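HTH-type transcriptional repressor NemR (PDB 4YZE) represses transcription of the nemRA-gloA operon by binding to the NemR box, and takes part in the response to electrophiles and reactive chlorine species. Local coordinates at residues G134-L139 with Q161-Y166. The protein carries 5 engineered substitutions. Numbering follows the deposited sequence.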
ATOM      1  N   GLY A 134     -16.297  -0.512   3.669  1.00 36.53           N
ATOM      2  CA  GLY A 134     -16.824  -1.335   4.745  1.00 36.74           C
ATOM      3  C   GLY A 134     -15.891  -1.409   5.952  1.00 43.94           C
ATOM      4  O   GLY A 134     -16.341  -1.311   7.099  1.00 42.81           O
ATOM      5  N   VAL A 135     -14.591  -1.587   5.720  1.00 37.09           N
ATOM      6  CA  VAL A 135     -13.665  -1.702   6.851  1.00 33.97           C
ATOM      7  C   VAL A 135     -13.596  -0.370   7.592  1.00 45.15           C
ATOM      8  O   VAL A 135     -13.644  -0.313   8.816  1.00 41.82           O
ATOM      9  CB  VAL A 135     -12.242  -2.101   6.410  1.00 37.74           C
ATOM     10  CG1 VAL A 135     -11.242  -2.012   7.591  1.00 33.01           C
ATOM     11  CG2 VAL A 135     -12.221  -3.517   5.785  1.00 36.86           C
ATOM     12  N   ILE A 136     -13.477   0.698   6.819  1.00 33.53           N
ATOM     13  CA  ILE A 136     -13.338   2.027   7.355  1.00 40.71           C
ATOM     14  C   ILE A 136     -14.561   2.379   8.196  1.00 44.50           C
ATOM     15  O   ILE A 136     -14.433   2.919   9.291  1.00 34.89           O
ATOM     16  CB  ILE A 136     -13.145   3.044   6.222  1.00 39.49           C
ATOM     17  CG1 ILE A 136     -11.753   2.843   5.592  1.00 40.17           C
ATOM     18  CG2 ILE A 136     -13.310   4.459   6.754  1.00 33.99           C
ATOM     19  CD1 ILE A 136     -11.566   3.537   4.242  1.00 33.75           C
ATOM     20  N   ALA A 137     -15.745   2.041   7.701  1.00 35.16           N
ATOM     21  CA  ALA A 137     -16.972   2.369   8.422  1.00 50.49           C
ATOM     22  C   ALA A 137     -17.060   1.583   9.736  1.00 45.03           C
ATOM     23  O   ALA A 137     -17.546   2.106  10.722  1.00 37.44           O
ATOM     24  CB  ALA A 137     -18.222   2.155   7.543  1.00 37.76           C
ATOM     25  N   LEU A 138     -16.557   0.351   9.768  1.00 37.55           N
ATOM     26  CA  LEU A 138     -16.543  -0.396  11.024  1.00 42.27           C
ATOM     27  C   LEU A 138     -15.595   0.234  12.061  1.00 44.96           C
ATOM     28  O   LEU A 138     -15.949   0.358  13.249  1.00 41.98           O
ATOM     29  CB  LEU A 138     -16.194  -1.863  10.789  1.00 44.55           C
ATOM     30  CG  LEU A 138     -17.313  -2.713  10.181  1.00 50.44           C
ATOM     31  CD1 LEU A 138     -16.784  -4.081   9.774  1.00 43.97           C
ATOM     32  CD2 LEU A 138     -18.484  -2.847  11.161  1.00 48.95           C
ATOM     33  N   LEU A 139     -14.405   0.625  11.607  1.00 38.21           N
ATOM     34  CA  LEU A 139     -13.414   1.270  12.466  1.00 36.86           C
ATOM     35  C   LEU A 139     -13.948   2.603  12.992  1.00 35.14           C
ATOM     36  O   LEU A 139     -13.732   2.958  14.155  1.00 36.75           O
ATOM     37  CB  LEU A 139     -12.108   1.493  11.697  1.00 35.76           C
ATOM     38  CG  LEU A 139     -11.317   0.243  11.308  1.00 38.03           C
ATOM     39  CD1 LEU A 139     -10.207   0.580  10.313  1.00 35.84           C
ATOM     40  CD2 LEU A 139     -10.738  -0.437  12.532  1.00 39.12           C
ATOM     41  N   GLN A 161     -10.450   9.812  11.211  1.00 39.64           N
ATOM     42  CA  GLN A 161      -9.462   9.032  11.942  1.00 36.35           C
ATOM     43  C   GLN A 161      -9.508   7.590  11.476  1.00 37.04           C
ATOM     44  O   GLN A 161      -8.469   6.949  11.374  1.00 28.74           O
ATOM     45  CB  GLN A 161      -9.655   9.141  13.466  1.00 31.90           C
ATOM     46  CG  GLN A 161      -8.733   8.221  14.268  1.00 36.12           C
ATOM     47  CD  GLN A 161      -7.251   8.539  14.075  1.00 46.16           C
ATOM     48  OE1 GLN A 161      -6.498   7.767  13.456  1.00 41.45           O
ATOM     49  NE2 GLN A 161      -6.826   9.673  14.605  1.00 45.66           N
ATOM     50  N   ALA A 162     -10.700   7.079  11.176  1.00 35.75           N
ATOM     51  CA  ALA A 162     -10.799   5.704  10.665  1.00 40.03           C
ATOM     52  C   ALA A 162     -10.054   5.514   9.341  1.00 38.38           C
ATOM     53  O   ALA A 162      -9.478   4.460   9.100  1.00 31.41           O
ATOM     54  CB  ALA A 162     -12.258   5.275  10.511  1.00 31.11           C
ATOM     55  N   GLN A 163     -10.067   6.533   8.492  1.00 34.95           N
ATOM     56  CA  GLN A 163      -9.472   6.419   7.167  1.00 37.05           C
ATOM     57  C   GLN A 163      -7.957   6.398   7.264  1.00 35.67           C
ATOM     58  O   GLN A 163      -7.268   5.680   6.530  1.00 32.66           O
ATOM     59  CB  GLN A 163      -9.957   7.576   6.288  1.00 30.45           C
ATOM     60  CG  GLN A 163     -11.418   7.420   5.924  1.00 37.11           C
ATOM     61  CD  GLN A 163     -12.019   8.629   5.226  1.00 54.39           C
ATOM     62  OE1 GLN A 163     -13.152   8.569   4.744  1.00 59.59           O
ATOM     63  NE2 GLN A 163     -11.270   9.728   5.166  1.00 54.51           N
ATOM     64  N   VAL A 164      -7.443   7.201   8.181  1.00 27.99           N
ATOM     65  CA  VAL A 164      -6.017   7.217   8.477  1.00 27.30           C
ATOM     66  C   VAL A 164      -5.577   5.864   8.993  1.00 26.33           C
ATOM     67  O   VAL A 164      -4.529   5.381   8.602  1.00 31.07           O
ATOM     68  CB  VAL A 164      -5.684   8.299   9.533  1.00 41.53           C
ATOM     69  CG1 VAL A 164      -4.280   8.089  10.149  1.00 33.70           C
ATOM     70  CG2 VAL A 164      -5.809   9.678   8.911  1.00 42.48           C
ATOM     71  N   LEU A 165      -6.364   5.270   9.888  1.00 27.16           N
ATOM     72  CA  LEU A 165      -6.023   3.960  10.452  1.00 28.70           C
ATOM     73  C   LEU A 165      -5.958   2.908   9.346  1.00 28.45           C
ATOM     74  O   LEU A 165      -5.081   2.026   9.340  1.00 26.17           O
ATOM     75  CB  LEU A 165      -7.052   3.530  11.496  1.00 29.07           C
ATOM     76  CG  LEU A 165      -7.111   4.243  12.855  1.00 38.74           C
ATOM     77  CD1 LEU A 165      -8.238   3.666  13.691  1.00 34.62           C
ATOM     78  CD2 LEU A 165      -5.792   4.120  13.621  1.00 38.09           C
ATOM     79  N   TYR A 166      -6.891   2.995   8.409  1.00 26.16           N
ATOM     80  CA  TYR A 166      -6.917   2.044   7.298  1.00 26.32           C
ATOM     81  C   TYR A 166      -5.739   2.311   6.376  1.00 25.87           C
ATOM     82  O   TYR A 166      -5.037   1.384   5.979  1.00 25.66           O
ATOM     83  CB  TYR A 166      -8.252   2.118   6.548  1.00 28.47           C
ATOM     84  CG  TYR A 166      -8.321   1.125   5.410  1.00 34.80           C
ATOM     85  CD1 TYR A 166      -8.505  -0.229   5.659  1.00 37.30           C
ATOM     86  CD2 TYR A 166      -8.166   1.531   4.096  1.00 38.92           C
ATOM     87  CE1 TYR A 166      -8.557  -1.153   4.631  1.00 36.38           C
ATOM     88  CE2 TYR A 166      -8.219   0.606   3.042  1.00 42.18           C
ATOM     89  CZ  TYR A 166      -8.414  -0.731   3.322  1.00 40.48           C
ATOM     90  OH  TYR A 166      -8.459  -1.659   2.300  1.00 42.28           O
TER
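Ile136 lies against Ala162, Gln163 and Tyr166, and its branches divide the work. At Ile136 CB the side chain forks into CG2 and CG1. CG2, anti to the backbone N, rests on Gln163 CG at 3.6 Å and also touches Ala162 CB. CG1 takes the other course, with chi1 at -70° setting it beside the backbone N, and comes within 3.7 Å of Tyr166 CB and almost as near to that ring's CG. Beyond CG1, the tip Ile136 CD1 meets Tyr166 CD2 at 4.0 Å. Val135 CG1 approaches the other ortho carbon, CD1 of Tyr166, at 3.8 Å, and both aliphatic side chains cross that of the tyrosine at roughly a right angle. An alanine in place of Ile136 would probably leave Tyr166 CB, CG and CD2 and the Gln163 CG methylene without their apolar partner. Where the helices come closer together, small Ala162 lets its CB sit 3.4 Å from the backbone O of Ile136 and 4.0 Å from Leu139 CB. No hydrogen bond joins the two segments, so the join is apolar packing; Gln163 NE2 hydrogen-bonds to OE2 of Glu183 of the second subunit. Tyr91 of helix 84-97 also packs on Val135, Leu139 and Tyr166. The short segments cross at 125°, their axes 8.4 Å apart, which brings helix 122-148 against helix 158-179 in the largely helical C-terminal regulatory domain of a TetR-family repressor, with the Tyr166 side chain about 7 Å from that of Cys108, which plays a central role in the response to reactive chlorine species.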